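Local atomic coordinates of CofB (Escherichia coli, PDB entry 5AX6), a protein that serves as a minor pilin of the CFA/III type IVb pilus of enterotoxigenic Escherichia coli, forms a homotrimer and probably takes part in pilus assembly. Residues A[65-70]-A[123-128]; A[72-77]-A[188-193]; A[412-415]-A[419-422]; A[459-464]-A[470-475]. One frame throughout, in Å; residues are numbered along the deposited sequence.

Contact 1 of 4, residues A[65-70]-A[123-128]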
loop_
_atom_site.group_PDB
_atom_site.type_symbol
_atom_site.label_atom_id
_atom_site.label_comp_id
_atom_site.label_asym_id
_atom_site.label_seq_id
_atom_site.Cartn_x
_atom_site.Cartn_y
_atom_site.Cartn_z
ATOM N N SER A 65 -11.158 -16.549 45.480
ATOM C CA SER A 65 -11.743 -17.826 45.877
ATOM C C SER A 65 -10.672 -18.884 46.048
ATOM O O SER A 65 -9.546 -18.711 45.580
ATOM C CB SER A 65 -12.765 -18.297 44.847
ATOM O OG SER A 65 -13.806 -17.348 44.714
ATOM N N THR A 66 -11.035 -19.981 46.713
ATOM C CA THR A 66 -10.109 -21.078 46.976
ATOM C C THR A 66 -9.539 -21.688 45.702
ATOM O O THR A 66 -10.289 -22.039 44.792
ATOM C CB THR A 66 -10.792 -22.208 47.739
ATOM O OG1 THR A 66 -11.642 -21.656 48.750
ATOM C CG2 THR A 66 -9.738 -23.132 48.359
ATOM N N MET A 67 -8.220 -21.845 45.670
ATOM C CA MET A 67 -7.538 -22.507 44.563
ATOM C C MET A 67 -7.779 -24.005 44.627
ATOM O O MET A 67 -7.903 -24.571 45.720
ATOM C CB MET A 67 -6.037 -22.214 44.609
ATOM C CG MET A 67 -5.669 -20.761 44.330
ATOM S SD MET A 67 -3.895 -20.467 44.571
ATOM C CE MET A 67 -3.223 -21.609 43.374
ATOM N N SER A 68 -7.836 -24.650 43.470
ATOM C CA SER A 68 -8.055 -26.096 43.414
ATOM C C SER A 68 -6.980 -26.886 44.167
ATOM O O SER A 68 -5.828 -26.469 44.233
ATOM C CB SER A 68 -8.100 -26.559 41.962
ATOM O OG SER A 68 -8.289 -27.959 41.889
ATOM N N THR A 69 -7.363 -28.032 44.725
ATOM C CA THR A 69 -6.414 -28.937 45.374
ATOM C C THR A 69 -6.360 -30.264 44.640
ATOM O O THR A 69 -5.766 -31.226 45.118
ATOM C CB THR A 69 -6.802 -29.221 46.833
ATOM O OG1 THR A 69 -8.105 -29.823 46.857
ATOM C CG2 THR A 69 -6.815 -27.935 47.653
ATOM N N ASN A 70 -7.006 -30.306 43.481
ATOM C CA ASN A 70 -7.267 -31.554 42.762
ATOM C C ASN A 70 -6.385 -31.636 41.509
ATOM O O ASN A 70 -6.458 -30.763 40.650
ATOM C CB ASN A 70 -8.768 -31.614 42.425
ATOM C CG ASN A 70 -9.202 -32.932 41.817
ATOM O OD1 ASN A 70 -8.456 -33.569 41.080
ATOM N ND2 ASN A 70 -10.432 -33.339 42.117
ATOM N N ILE A 123 8.020 -22.140 37.131
ATOM C CA ILE A 123 6.587 -22.444 37.077
ATOM C C ILE A 123 6.317 -23.820 37.664
ATOM O O ILE A 123 6.843 -24.822 37.186
ATOM C CB ILE A 123 6.042 -22.386 35.643
ATOM C CG1 ILE A 123 6.267 -20.993 35.057
ATOM C CG2 ILE A 123 4.545 -22.752 35.630
ATOM C CD1 ILE A 123 6.079 -20.910 33.547
ATOM N N ASP A 124 5.489 -23.868 38.705
ATOM C CA ASP A 124 5.235 -25.113 39.417
ATOM C C ASP A 124 3.910 -25.756 39.003
ATOM O O ASP A 124 3.705 -26.960 39.138
ATOM C CB ASP A 124 5.232 -24.854 40.930
ATOM C CG ASP A 124 5.318 -26.133 41.735
ATOM O OD1 ASP A 124 6.185 -26.981 41.417
ATOM O OD2 ASP A 124 4.516 -26.299 42.678
ATOM N N ARG A 125 3.010 -24.935 38.482
ATOM C CA ARG A 125 1.645 -25.368 38.288
ATOM C C ARG A 125 0.898 -24.328 37.474
ATOM O O ARG A 125 1.201 -23.132 37.551
ATOM C CB ARG A 125 0.985 -25.584 39.654
ATOM C CG ARG A 125 -0.512 -25.544 39.664
ATOM C CD ARG A 125 -1.017 -25.761 41.083
ATOM N NE ARG A 125 -2.389 -25.289 41.229
ATOM C CZ ARG A 125 -3.100 -25.423 42.338
ATOM N NH1 ARG A 125 -2.568 -26.031 43.393
ATOM N NH2 ARG A 125 -4.343 -24.963 42.382
ATOM N N ILE A 126 -0.050 -24.804 36.676
ATOM C CA ILE A 126 -0.869 -23.952 35.824
ATOM C C ILE A 126 -2.327 -24.276 36.056
ATOM O O ILE A 126 -2.705 -25.452 36.115
ATOM C CB ILE A 126 -0.522 -24.137 34.336
ATOM C CG1 ILE A 126 0.942 -23.759 34.091
ATOM C CG2 ILE A 126 -1.454 -23.306 33.450
ATOM C CD1 ILE A 126 1.462 -24.184 32.709
ATOM N N ASP A 127 -3.145 -23.235 36.221
ATOM C CA ASP A 127 -4.583 -23.395 36.413
ATOM C C ASP A 127 -5.327 -22.771 35.236
ATOM O O ASP A 127 -5.222 -21.567 35.039
ATOM C CB ASP A 127 -5.066 -22.716 37.718
ATOM C CG ASP A 127 -4.510 -23.370 38.988
ATOM O OD1 ASP A 127 -3.693 -24.308 38.884
ATOM O OD2 ASP A 127 -4.883 -22.919 40.105
ATOM N N PHE A 128 -6.067 -23.582 34.479
ATOM C CA PHE A 128 -6.946 -23.096 33.410
ATOM C C PHE A 128 -8.327 -22.852 34.006
ATOM O O PHE A 128 -9.088 -23.804 34.212
ATOM C CB PHE A 128 -7.074 -24.104 32.260
ATOM C CG PHE A 128 -5.831 -24.266 31.423
ATOM C CD1 PHE A 128 -4.895 -23.254 31.320
ATOM C CD2 PHE A 128 -5.624 -25.441 30.714
ATOM C CE1 PHE A 128 -3.751 -23.418 30.531
ATOM C CE2 PHE A 128 -4.490 -25.609 29.927
ATOM C CZ PHE A 128 -3.558 -24.600 29.841
HETATM O O HOH W 1 -7.324 -23.213 41.235
HETATM O O HOH W 2 -4.013 -26.252 46.100
#
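R125 swings CG trans to its backbone N (chi1 159°) and keeps the chain extended from CG to NE, which carries its guanidinium from strand 123-128 to the loop 65-70. There NH2 donates to the backbone O of S68 at 2.8 Å, a bent bond (139° at the hydrogen) with the oxygen 26° off the guanidinium plane. M67, its chain folded at chi3, lays its methyl over one face of the same group, with CE 3.7 Å from NH2 of R125. Two residues further along the strand, D127 takes the arginine side-on: R125 NE gives to the syn lone pair of D127 OD1 at 2.9 Å, while R125 NH2 also gives to D127 OD2 at 3.1 Å. A water links S68 N to D127 OD2, 2.7 Å from each, and R125 NH1 has a further acceptor in A190 O. With only an alanine in place of R125, the buried D127 carboxylate would probably lose its counter-charge and S68 O its NH2 donor. This is therefore a buried ion pair inside the pilin domain, in which R125 is itself half of a classic beta bulge, D124 and R125 both facing I145; it ties loop to sheet mainly through the loop's backbone, at S68.

Contact 2 of 4, residues A[72-77]-A[188-193]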
loop_
_atom_site.group_PDB
_atom_site.type_symbol
_atom_site.label_atom_id
_atom_site.label_comp_id
_atom_site.label_asym_id
_atom_site.label_seq_id
_atom_site.Cartn_x
_atom_site.Cartn_y
_atom_site.Cartn_z
ATOM N N SER A 72 -6.441 -33.339 38.953
ATOM C CA SER A 72 -7.176 -33.495 37.706
ATOM C C SER A 72 -7.825 -32.170 37.307
ATOM O O SER A 72 -8.485 -32.081 36.277
ATOM C CB SER A 72 -8.244 -34.580 37.840
ATOM O OG SER A 72 -9.380 -34.071 38.514
ATOM N N GLU A 73 -7.647 -31.150 38.140
ATOM C CA GLU A 73 -8.179 -29.818 37.845
ATOM C C GLU A 73 -7.048 -28.865 37.484
ATOM O O GLU A 73 -7.042 -28.288 36.403
ATOM C CB GLU A 73 -8.989 -29.278 39.035
ATOM C CG GLU A 73 -10.226 -30.126 39.302
ATOM C CD GLU A 73 -11.003 -29.689 40.528
ATOM O OE1 GLU A 73 -10.513 -28.810 41.278
ATOM O OE2 GLU A 73 -12.098 -30.252 40.745
ATOM N N PHE A 74 -6.078 -28.706 38.378
ATOM C CA PHE A 74 -4.906 -27.931 38.000
ATOM C C PHE A 74 -3.987 -28.794 37.147
ATOM O O PHE A 74 -4.189 -30.005 37.008
ATOM C CB PHE A 74 -4.172 -27.362 39.222
ATOM C CG PHE A 74 -3.558 -28.392 40.125
ATOM C CD1 PHE A 74 -2.338 -28.979 39.815
ATOM C CD2 PHE A 74 -4.174 -28.736 41.323
ATOM C CE1 PHE A 74 -1.753 -29.913 40.676
ATOM C CE2 PHE A 74 -3.596 -29.663 42.191
ATOM C CZ PHE A 74 -2.387 -30.252 41.867
ATOM N N ILE A 75 -2.979 -28.163 36.568
ATOM C CA ILE A 75 -2.019 -28.866 35.730
ATOM C C ILE A 75 -0.638 -28.775 36.368
ATOM O O ILE A 75 -0.085 -27.687 36.524
ATOM C CB ILE A 75 -2.000 -28.275 34.310
ATOM C CG1 ILE A 75 -3.351 -28.539 33.636
ATOM C CG2 ILE A 75 -0.862 -28.877 33.469
ATOM C CD1 ILE A 75 -3.469 -27.877 32.254
ATOM N N ASN A 76 -0.082 -29.911 36.761
ATOM C CA ASN A 76 1.241 -29.894 37.367
ATOM C C ASN A 76 2.266 -29.592 36.281
ATOM O O ASN A 76 2.118 -30.043 35.145
ATOM C CB ASN A 76 1.536 -31.226 38.062
ATOM C CG ASN A 76 2.599 -31.102 39.127
ATOM O OD1 ASN A 76 3.208 -30.042 39.301
ATOM N ND2 ASN A 76 2.837 -32.187 39.848
ATOM N N TRP A 77 3.287 -28.809 36.608
ATOM C CA TRP A 77 4.250 -28.374 35.596
ATOM C C TRP A 77 5.687 -28.578 36.073
ATOM O O TRP A 77 5.941 -28.624 37.275
ATOM C CB TRP A 77 4.020 -26.897 35.254
ATOM C CG TRP A 77 4.764 -26.396 34.021
ATOM C CD1 TRP A 77 5.916 -25.667 34.000
ATOM C CD2 TRP A 77 4.362 -26.551 32.653
ATOM N NE1 TRP A 77 6.271 -25.377 32.702
ATOM C CE2 TRP A 77 5.330 -25.910 31.854
ATOM C CE3 TRP A 77 3.286 -27.195 32.020
ATOM C CZ2 TRP A 77 5.258 -25.883 30.458
ATOM C CZ3 TRP A 77 3.213 -27.162 30.633
ATOM C CH2 TRP A 77 4.192 -26.513 29.870
ATOM N N SER A 188 5.896 -29.221 50.055
ATOM C CA SER A 188 6.442 -29.103 48.706
ATOM C C SER A 188 5.529 -29.650 47.592
ATOM O O SER A 188 5.980 -29.851 46.462
ATOM C CB SER A 188 7.798 -29.812 48.651
ATOM O OG SER A 188 8.512 -29.458 47.479
ATOM N N GLY A 189 4.251 -29.874 47.898
ATOM C CA GLY A 189 3.341 -30.463 46.924
ATOM C C GLY A 189 2.582 -29.435 46.095
ATOM O O GLY A 189 2.208 -28.382 46.612
ATOM N N ALA A 190 2.356 -29.734 44.814
ATOM C CA ALA A 190 1.644 -28.805 43.927
ATOM C C ALA A 190 0.206 -28.595 44.391
ATOM O O ALA A 190 -0.380 -27.540 44.159
ATOM C CB ALA A 190 1.661 -29.306 42.493
ATOM N N ALA A 191 -0.357 -29.598 45.059
ATOM C CA ALA A 191 -1.717 -29.487 45.592
ATOM C C ALA A 191 -1.781 -28.690 46.897
ATOM O O ALA A 191 -2.867 -28.373 47.383
ATOM C CB ALA A 191 -2.311 -30.866 45.799
ATOM N N GLY A 192 -0.627 -28.357 47.464
ATOM C CA GLY A 192 -0.588 -27.667 48.743
ATOM C C GLY A 192 -0.746 -26.156 48.683
ATOM O O GLY A 192 -0.980 -25.516 49.705
ATOM N N TRP A 193 -0.595 -25.574 47.496
ATOM C CA TRP A 193 -0.664 -24.118 47.345
ATOM C C TRP A 193 -2.001 -23.530 47.782
ATOM O O TRP A 193 -3.052 -24.088 47.487
ATOM C CB TRP A 193 -0.420 -23.726 45.882
ATOM C CG TRP A 193 0.974 -23.943 45.406
ATOM C CD1 TRP A 193 1.393 -24.842 44.456
ATOM C CD2 TRP A 193 2.143 -23.239 45.839
ATOM N NE1 TRP A 193 2.753 -24.731 44.272
ATOM C CE2 TRP A 193 3.237 -23.754 45.111
ATOM C CE3 TRP A 193 2.372 -22.221 46.772
ATOM C CZ2 TRP A 193 4.540 -23.295 45.296
ATOM C CZ3 TRP A 193 3.664 -21.758 46.947
ATOM C CH2 TRP A 193 4.733 -22.296 46.213
#
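F74 and A191 come within 8.4 Å, CA to CA, and N76 and A190 within 6.7 Å, where the short edge strand 75-76 of the pilin domain's antiparallel sheet passes a tight turn. That turn belongs to the connection between strands 179-185 and 194-198. Its backbone angles at A190 and A191 are those of a type I beta turn, closed by G192 N donating to G189 O at 3.0 Å. The turn points the CB of A190 at the edge strand, while A191 meets it more from the side, and the contact across is apolar packing.

F74 does most of the reaching. Its CG sits between the backbone N and the carbonyl carbon (chi1 65°), and the ring projects from the chain beside I75 toward the turn. Atom CE1 of F74 meets CB of A190 at 3.9 Å, and CZ lies 4.0 Å from CB of A191, so the far end of the ring rests against both methyls. The carbonyl oxygen of A190 stands over one ring face, while the backbone N of A191 approaches obliquely. R125, on the neighbouring strand 121-130, makes a cation-pi contact on the same ring face as A190 O, which its NH1 binds. N76 touches the same turn from further along the edge strand. Its OD1 accepts a weak bond from W77 N, and that oxygen also packs against CB of A190 at 3.6 Å.

Contact 3 of 4, residues A[412-415]-A[419-422]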
loop_
_atom_site.group_PDB
_atom_site.type_symbol
_atom_site.label_atom_id
_atom_site.label_comp_id
_atom_site.label_asym_id
_atom_site.label_seq_id
_atom_site.Cartn_x
_atom_site.Cartn_y
_atom_site.Cartn_z
ATOM N N THR A 412 23.195 31.375 -49.311
ATOM C CA THR A 412 23.816 32.631 -49.731
ATOM C C THR A 412 22.739 33.547 -50.306
ATOM O O THR A 412 21.620 33.105 -50.540
ATOM C CB THR A 412 24.920 32.400 -50.773
ATOM O OG1 THR A 412 24.372 31.707 -51.905
ATOM C CG2 THR A 412 26.057 31.574 -50.168
ATOM N N LYS A 413 23.068 34.819 -50.520
ATOM C CA LYS A 413 22.093 35.773 -51.048
ATOM C C LYS A 413 21.602 35.360 -52.433
ATOM O O LYS A 413 22.386 34.893 -53.261
ATOM C CB LYS A 413 22.696 37.177 -51.118
ATOM C CG LYS A 413 22.997 37.807 -49.773
ATOM C CD LYS A 413 23.749 39.121 -49.959
ATOM C CE LYS A 413 23.879 39.886 -48.646
ATOM N NZ LYS A 413 23.779 41.365 -48.861
ATOM N N ASP A 414 20.307 35.521 -52.683
ATOM C CA ASP A 414 19.784 35.270 -54.020
ATOM C C ASP A 414 19.822 36.564 -54.832
ATOM O O ASP A 414 20.370 37.570 -54.373
ATOM C CB ASP A 414 18.365 34.696 -53.963
ATOM C CG ASP A 414 17.325 35.705 -53.477
ATOM O OD1 ASP A 414 17.685 36.827 -53.057
ATOM O OD2 ASP A 414 16.126 35.357 -53.504
ATOM N N SER A 415 19.235 36.535 -56.024
ATOM C CA SER A 415 19.218 37.697 -56.915
ATOM C C SER A 415 18.716 38.949 -56.207
ATOM O O SER A 415 19.230 40.045 -56.426
ATOM C CB SER A 415 18.347 37.410 -58.140
ATOM O OG SER A 415 18.740 36.205 -58.772
ATOM N N TYR A 419 17.834 35.604 -48.248
ATOM C CA TYR A 419 18.172 34.228 -47.899
ATOM C C TYR A 419 16.880 33.418 -47.835
ATOM O O TYR A 419 15.999 33.703 -47.022
ATOM C CB TYR A 419 18.941 34.173 -46.571
ATOM C CG TYR A 419 20.280 34.889 -46.622
ATOM C CD1 TYR A 419 21.449 34.204 -46.947
ATOM C CD2 TYR A 419 20.371 36.250 -46.366
ATOM C CE1 TYR A 419 22.666 34.855 -47.002
ATOM C CE2 TYR A 419 21.581 36.911 -46.427
ATOM C CZ TYR A 419 22.725 36.209 -46.746
ATOM O OH TYR A 419 23.935 36.865 -46.806
ATOM N N GLN A 420 16.760 32.425 -48.710
ATOM C CA GLN A 420 15.503 31.694 -48.853
ATOM C C GLN A 420 15.411 30.454 -47.949
ATOM O O GLN A 420 14.319 30.057 -47.556
ATOM C CB GLN A 420 15.288 31.285 -50.314
ATOM C CG GLN A 420 15.109 32.462 -51.277
ATOM C CD GLN A 420 14.038 33.448 -50.822
ATOM O OE1 GLN A 420 13.058 33.075 -50.171
ATOM N NE2 GLN A 420 14.228 34.718 -51.163
ATOM N N ALA A 421 16.546 29.850 -47.612
ATOM C CA ALA A 421 16.526 28.657 -46.757
ATOM C C ALA A 421 15.974 29.000 -45.373
ATOM O O ALA A 421 16.312 30.030 -44.793
ATOM C CB ALA A 421 17.921 28.052 -46.658
ATOM N N ASP A 422 15.108 28.138 -44.846
ATOM C CA ASP A 422 14.402 28.433 -43.608
ATOM C C ASP A 422 14.012 27.118 -42.926
ATOM O O ASP A 422 13.234 26.334 -43.473
ATOM C CB ASP A 422 13.162 29.296 -43.899
ATOM C CG ASP A 422 12.490 29.820 -42.644
ATOM O OD1 ASP A 422 12.618 29.203 -41.564
ATOM O OD2 ASP A 422 11.808 30.866 -42.740
HETATM O O HOH W 3 18.900 31.975 -50.695
#
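Y419 lays its ring against the peptide joining T412 to K413, on the far arm of a loop that doubles back on itself between strands 398-409 and 438-448 of the C-terminal domain. Ring atom CE1 of Y419 comes to 3.6 Å from C of T412, and CA of K413 stands over one face, offset toward the rim. The tyrosine's CB begins by pointing away from the other arm; CG trans to the carbonyl carbon (chi1 -63°) helps bring the ring back across it. K413 then crosses the phenol end obliquely: its CG lies 3.3 Å from OH of Y419 and its CE 3.5 Å from the same oxygen, so the aliphatic part of the lysine, not its ammonium, makes this contact. Helix 359-362 packs on the tyrosine through A359 and L362.

Polar links join the arms further out. A water 2.9 Å from T412 O and 3.0 Å from Q420 N links the backbones, accepting from Q420 N. D414 uses both carboxylate oxygens, for OD1 takes the backbone N of K418 within the bend between the arms. OD2 faces Q420, whose chain bends at chi2 to bring its amide up, the two planar groups standing 40° apart. There NE2 of Q420 donates to OD2 of D414 at 3.1 Å, reaching the oxygen from 46° above the carboxylate plane.

Contact 4 of 4, residues A[459-464]-A[470-475]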
loop_
_atom_site.group_PDB
_atom_site.type_symbol
_atom_site.label_atom_id
_atom_site.label_comp_id
_atom_site.label_asym_id
_atom_site.label_seq_id
_atom_site.Cartn_x
_atom_site.Cartn_y
_atom_site.Cartn_z
ATOM N N MET A 459 28.009 30.472 -38.224
ATOM C CA MET A 459 28.233 29.559 -39.337
ATOM C C MET A 459 29.187 30.202 -40.331
ATOM O O MET A 459 29.028 31.371 -40.665
ATOM C CB MET A 459 26.915 29.212 -40.045
ATOM C CG MET A 459 27.078 28.264 -41.248
ATOM S SD MET A 459 25.560 28.065 -42.220
ATOM C CE MET A 459 24.387 27.946 -40.878
ATOM N N GLY A 460 30.159 29.434 -40.806
ATOM C CA GLY A 460 31.044 29.879 -41.867
ATOM C C GLY A 460 30.584 29.341 -43.205
ATOM O O GLY A 460 30.311 28.149 -43.343
ATOM N N VAL A 461 30.495 30.227 -44.197
ATOM C CA VAL A 461 30.048 29.855 -45.533
ATOM C C VAL A 461 30.908 30.544 -46.595
ATOM O O VAL A 461 31.202 31.731 -46.482
ATOM C CB VAL A 461 28.559 30.224 -45.744
ATOM C CG1 VAL A 461 28.160 30.102 -47.218
ATOM C CG2 VAL A 461 27.652 29.347 -44.852
ATOM N N PHE A 462 31.327 29.791 -47.604
ATOM C CA PHE A 462 31.997 30.386 -48.754
ATOM C C PHE A 462 31.042 30.458 -49.931
ATOM O O PHE A 462 30.451 29.455 -50.311
ATOM C CB PHE A 462 33.244 29.596 -49.151
ATOM C CG PHE A 462 33.937 30.150 -50.376
ATOM C CD1 PHE A 462 34.678 31.317 -50.296
ATOM C CD2 PHE A 462 33.823 29.514 -51.603
ATOM C CE1 PHE A 462 35.307 31.836 -51.422
ATOM C CE2 PHE A 462 34.452 30.024 -52.731
ATOM C CZ PHE A 462 35.191 31.186 -52.639
ATOM N N ASP A 463 30.896 31.648 -50.504
ATOM C CA ASP A 463 30.043 31.843 -51.668
ATOM C C ASP A 463 30.897 31.753 -52.933
ATOM O O ASP A 463 31.647 32.673 -53.238
ATOM C CB ASP A 463 29.326 33.197 -51.591
ATOM C CG ASP A 463 28.272 33.377 -52.680
ATOM O OD1 ASP A 463 28.311 32.659 -53.704
ATOM O OD2 ASP A 463 27.393 34.248 -52.505
ATOM N N PRO A 464 30.780 30.640 -53.675
ATOM C CA PRO A 464 31.622 30.423 -54.863
ATOM C C PRO A 464 31.249 31.336 -56.034
ATOM O O PRO A 464 32.100 31.628 -56.873
ATOM C CB PRO A 464 31.373 28.951 -55.210
ATOM C CG PRO A 464 30.036 28.640 -54.622
ATOM C CD PRO A 464 29.897 29.497 -53.394
ATOM N N TYR A 470 31.848 34.304 -45.736
ATOM C CA TYR A 470 30.861 34.860 -44.829
ATOM C C TYR A 470 30.887 34.175 -43.476
ATOM O O TYR A 470 31.188 32.990 -43.378
ATOM C CB TYR A 470 29.458 34.727 -45.422
ATOM C CG TYR A 470 29.190 35.651 -46.583
ATOM C CD1 TYR A 470 28.878 36.990 -46.368
ATOM C CD2 TYR A 470 29.237 35.185 -47.889
ATOM C CE1 TYR A 470 28.625 37.843 -47.430
ATOM C CE2 TYR A 470 28.983 36.030 -48.960
ATOM C CZ TYR A 470 28.682 37.357 -48.723
ATOM O OH TYR A 470 28.429 38.196 -49.780
ATOM N N VAL A 471 30.583 34.941 -42.437
ATOM C CA VAL A 471 30.277 34.371 -41.133
ATOM C C VAL A 471 28.871 34.817 -40.774
ATOM O O VAL A 471 28.585 36.013 -40.769
ATOM C CB VAL A 471 31.271 34.811 -40.050
ATOM C CG1 VAL A 471 30.830 34.283 -38.684
ATOM C CG2 VAL A 471 32.685 34.331 -40.392
ATOM N N TYR A 472 27.990 33.858 -40.497
ATOM C CA TYR A 472 26.604 34.172 -40.185
ATOM C C TYR A 472 26.341 34.018 -38.686
ATOM O O TYR A 472 26.901 33.117 -38.040
ATOM C CB TYR A 472 25.645 33.258 -40.960
ATOM C CG TYR A 472 25.714 33.329 -42.471
ATOM C CD1 TYR A 472 25.767 34.548 -43.146
ATOM C CD2 TYR A 472 25.693 32.160 -43.230
ATOM C CE1 TYR A 472 25.818 34.591 -44.544
ATOM C CE2 TYR A 472 25.746 32.190 -44.605
ATOM C CZ TYR A 472 25.803 33.406 -45.262
ATOM O OH TYR A 472 25.841 33.412 -46.634
ATOM N N LEU A 473 25.480 34.886 -38.149
ATOM C CA LEU A 473 25.046 34.822 -36.758
ATOM C C LEU A 473 23.612 34.312 -36.624
ATOM O O LEU A 473 22.704 34.848 -37.251
ATOM C CB LEU A 473 25.146 36.204 -36.104
ATOM C CG LEU A 473 24.599 36.303 -34.679
ATOM C CD1 LEU A 473 25.488 35.521 -33.715
ATOM C CD2 LEU A 473 24.472 37.761 -34.235
ATOM N N ASN A 474 23.408 33.290 -35.796
ATOM C CA ASN A 474 22.069 32.781 -35.486
ATOM C C ASN A 474 21.112 32.700 -36.675
ATOM O O ASN A 474 20.046 33.318 -36.658
ATOM C CB ASN A 474 21.422 33.646 -34.405
ATOM C CG ASN A 474 22.251 33.714 -33.140
ATOM O OD1 ASN A 474 22.971 32.774 -32.799
ATOM N ND2 ASN A 474 22.161 34.841 -32.436
ATOM N N PRO A 475 21.481 31.936 -37.706
ATOM C CA PRO A 475 20.735 31.900 -38.970
ATOM C C PRO A 475 19.500 30.982 -38.975
ATOM O O PRO A 475 19.516 29.913 -38.364
ATOM C CB PRO A 475 21.772 31.387 -39.969
ATOM C CG PRO A 475 22.739 30.611 -39.165
ATOM C CD PRO A 475 22.705 31.117 -37.751
#
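The beta hairpin of strands 452-463 and 468-473, in the C-terminal domain, is held by two hydrogen-bonded antiparallel pairs, M459 with Y472 and V461 with Y470, flanking the non-hydrogen-bonded pair G460 and V471. Y472 N donates to M459 O at 2.7 Å in the carbonyl plane, and Y470 N reaches V461 O at 2.8 Å; the return bonds run from M459 N and V461 N. The strand axes lie 145° apart, a marked twist. M459, V461, Y470 and Y472 share one face of the sheet. V461 has CG1 trans to the backbone N (chi1 168°), which sets CG2 3.4 Å from CE2 of Y472; SD of M459 lies at that ring's edge. M459 CE continues to CG of P475, 3.6 Å away. D463 CB meets Y470 CE2 at the edge of the other ring. Cutting V461 back to an alanine removes both methyl branches and is likely to open a gap beside Y472, leaving its ring less firmly seated. Y472 OH is bound to D411 O, and its ring meets F477 edge-to-face. Strand 438-448 pairs with the outer side of strand 452-463 through G460 and F462, and F462 also meets the ring of Y438 from a second subunit.

Contacts 1 and 2 lie in the pilin domain with centres 6 Å apart; contacts 3 and 4 lie in the C-terminal domain, 12 Å apart, and the centres of the two pairs lie more than 100 Å apart. Contacts 1 and 4 are buried, contacts 2 and 3 only partly so. The first pair shares one sheet, where I75 N bonds to I126 O, and S68 OG meets E73 OE1. Charge dominates contact 1, methyl and ring packing contact 2. In the other pair, contact 4 relies on regular strand bonding and contact 3 on irregular loop links and water; they join where Y419 packs on Y472 and T412 on V461 and D463.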